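Local structure of N-acylethanolamine-hydrolyzing acid amidase subunit beta (6DY3) at residues V214-L219 with A223-Q228. The protein probably hydrolyses bioactive fatty acid amides such as N-palmitoylethanolamine to ethanolamine and free fatty acids, as the catalytic subunit of an autocleaved lysosomal amidase. Residues are numbered along the deposited sequence; the frame is centred on the assembly and turned at random.
Sequences VMVPGL and ADYFRQ
Met215 and Phe226 form a Met-aromatic contact where strand 209-215, in the smaller antiparallel sheet of this Ntn-hydrolase fold, gives way through a type I turn (Val216 to Leu219) to the short helix 222-226. The two side chains run alongside each other, pointing the same way. Met215 SD sits 4.0 Å from the centroid of the Phe226 ring, 18° off its normal, and CG adds a CH-pi contact over the ring rim on this same face, 3.6 Å from Phe226 CD2. Met215 CG stands anti to the carbonyl carbon (chi1 -69°), and an extended chi2 carries SD on along the ring. This is the tightly packed half: Gln59 touches both side chains, His33 meets the Phe226 ring edge-to-face, and Met215 lies near Arg17, probably important for activity. Cutting Phe226 back to an alanine is likely to open a gap beneath Met215 CG and SD and to leave His33 without this edge-to-face partner. With CG anti to the backbone N (chi1 177°), the Tyr225 ring brings CE2 to 4.0 Å from buried Val214 CG1, and its hydroxyl bonds to Glu192.

The partly exposed side is looser: Leu219 CD1 lies 3.9 Å from Tyr225 CB, the two side chains crossing obliquely. Behind it, Gln228 NE2 donates to a lone pair of Tyr225 O at 2.8 Å, in the carbonyl plane, and Gln228 N is that oxygen's second donor.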
loop_
_atom_site.group_PDB
_atom_site.type_symbol
_atom_site.label_atom_id
_atom_site.label_comp_id
_atom_site.label_asym_id
_atom_site.label_seq_id
_atom_site.Cartn_x
_atom_site.Cartn_y
_atom_site.Cartn_z
ATOM N N VAL B 214 0.834 -8.480 -8.779
ATOM C CA VAL B 214 1.642 -8.008 -9.893
ATOM C C VAL B 214 0.830 -6.968 -10.648
ATOM O O VAL B 214 -0.376 -7.141 -10.863
ATOM C CB VAL B 214 2.065 -9.157 -10.835
ATOM C CG1 VAL B 214 2.908 -8.619 -11.986
ATOM C CG2 VAL B 214 2.825 -10.241 -10.069
ATOM N N MET B 215 1.494 -5.893 -11.054
ATOM C CA MET B 215 0.862 -4.812 -11.795
ATOM C C MET B 215 1.742 -4.465 -12.982
ATOM O O MET B 215 2.957 -4.300 -12.832
ATOM C CB MET B 215 0.650 -3.580 -10.913
ATOM C CG MET B 215 -0.405 -3.765 -9.838
ATOM S SD MET B 215 -0.574 -2.307 -8.788
ATOM C CE MET B 215 0.992 -2.321 -7.918
ATOM N N VAL B 216 1.134 -4.389 -14.160
ATOM C CA VAL B 216 1.817 -3.936 -15.365
ATOM C C VAL B 216 1.002 -2.785 -15.938
ATOM O O VAL B 216 0.139 -3.008 -16.797
ATOM C CB VAL B 216 1.978 -5.070 -16.386
ATOM C CG1 VAL B 216 2.956 -4.655 -17.478
ATOM C CG2 VAL B 216 2.427 -6.361 -15.703
ATOM N N PRO B 217 1.214 -1.548 -15.488
ATOM C CA PRO B 217 0.365 -0.447 -15.970
ATOM C C PRO B 217 0.455 -0.217 -17.467
ATOM O O PRO B 217 -0.493 0.317 -18.053
ATOM C CB PRO B 217 0.880 0.763 -15.177
ATOM C CG PRO B 217 2.258 0.394 -14.761
ATOM C CD PRO B 217 2.239 -1.081 -14.539
ATOM N N GLY B 218 1.551 -0.615 -18.112
ATOM C CA GLY B 218 1.700 -0.392 -19.538
ATOM C C GLY B 218 0.853 -1.288 -20.418
ATOM O O GLY B 218 0.757 -1.024 -21.621
ATOM N N LEU B 219 0.253 -2.336 -19.860
ATOM C CA LEU B 219 -0.550 -3.243 -20.662
ATOM C C LEU B 219 -1.764 -2.513 -21.240
ATOM O O LEU B 219 -2.321 -1.612 -20.605
ATOM C CB LEU B 219 -1.022 -4.424 -19.819
ATOM C CG LEU B 219 -0.008 -5.522 -19.483
ATOM C CD1 LEU B 219 -0.668 -6.557 -18.588
ATOM C CD2 LEU B 219 0.563 -6.182 -20.732
ATOM N N ALA B 223 -5.992 -2.815 -16.339
ATOM C CA ALA B 223 -7.042 -2.937 -15.335
ATOM C C ALA B 223 -7.560 -4.367 -15.256
ATOM O O ALA B 223 -7.754 -4.901 -14.160
ATOM C CB ALA B 223 -8.187 -1.970 -15.646
ATOM N N ASP B 224 -7.762 -5.012 -16.407
ATOM C CA ASP B 224 -8.235 -6.392 -16.405
ATOM C C ASP B 224 -7.213 -7.316 -15.760
ATOM O O ASP B 224 -7.577 -8.241 -15.024
ATOM C CB ASP B 224 -8.547 -6.844 -17.832
ATOM C CG ASP B 224 -9.735 -6.109 -18.434
ATOM O OD1 ASP B 224 -10.382 -5.330 -17.707
ATOM O OD2 ASP B 224 -10.027 -6.315 -19.633
ATOM N N TYR B 225 -5.929 -7.085 -16.031
ATOM C CA TYR B 225 -4.881 -7.911 -15.443
ATOM C C TYR B 225 -4.837 -7.753 -13.926
ATOM O O TYR B 225 -4.856 -8.744 -13.185
ATOM C CB TYR B 225 -3.529 -7.545 -16.056
ATOM C CG TYR B 225 -2.389 -8.304 -15.440
ATOM C CD1 TYR B 225 -2.107 -9.606 -15.831
ATOM C CD2 TYR B 225 -1.606 -7.727 -14.446
ATOM C CE1 TYR B 225 -1.069 -10.311 -15.263
ATOM C CE2 TYR B 225 -0.562 -8.425 -13.869
ATOM C CZ TYR B 225 -0.299 -9.719 -14.283
ATOM O OH TYR B 225 0.736 -10.422 -13.710
ATOM N N PHE B 226 -4.764 -6.508 -13.448
ATOM C CA PHE B 226 -4.673 -6.252 -12.015
ATOM C C PHE B 226 -5.851 -6.847 -11.255
ATOM O O PHE B 226 -5.711 -7.221 -10.084
ATOM C CB PHE B 226 -4.587 -4.744 -11.777
ATOM C CG PHE B 226 -4.381 -4.352 -10.341
ATOM C CD1 PHE B 226 -4.863 -3.137 -9.875
ATOM C CD2 PHE B 226 -3.687 -5.178 -9.464
ATOM C CE1 PHE B 226 -4.673 -2.759 -8.557
ATOM C CE2 PHE B 226 -3.493 -4.811 -8.145
ATOM C CZ PHE B 226 -3.984 -3.597 -7.689
ATOM N N ARG B 227 -7.018 -6.937 -11.898
ATOM C CA ARG B 227 -8.223 -7.446 -11.250
ATOM C C ARG B 227 -8.150 -8.937 -10.947
ATOM O O ARG B 227 -8.989 -9.439 -10.190
ATOM C CB ARG B 227 -9.445 -7.162 -12.132
ATOM C CG ARG B 227 -10.774 -7.277 -11.414
ATOM C CD ARG B 227 -11.950 -6.917 -12.321
ATOM N NE ARG B 227 -11.839 -5.560 -12.863
ATOM C CZ ARG B 227 -11.531 -5.259 -14.125
ATOM N NH1 ARG B 227 -11.308 -6.218 -15.018
ATOM N NH2 ARG B 227 -11.454 -3.986 -14.500
ATOM N N GLN B 228 -7.181 -9.654 -11.519
ATOM C CA GLN B 228 -7.062 -11.094 -11.327
ATOM C C GLN B 228 -5.644 -11.531 -10.977
ATOM O O GLN B 228 -5.389 -12.737 -10.889
ATOM C CB GLN B 228 -7.531 -11.834 -12.586
ATOM C CG GLN B 228 -6.774 -11.448 -13.856
ATOM C CD GLN B 228 -5.432 -12.145 -13.997
ATOM O OE1 GLN B 228 -5.355 -13.374 -14.065
ATOM N NE2 GLN B 228 -4.363 -11.359 -14.018
#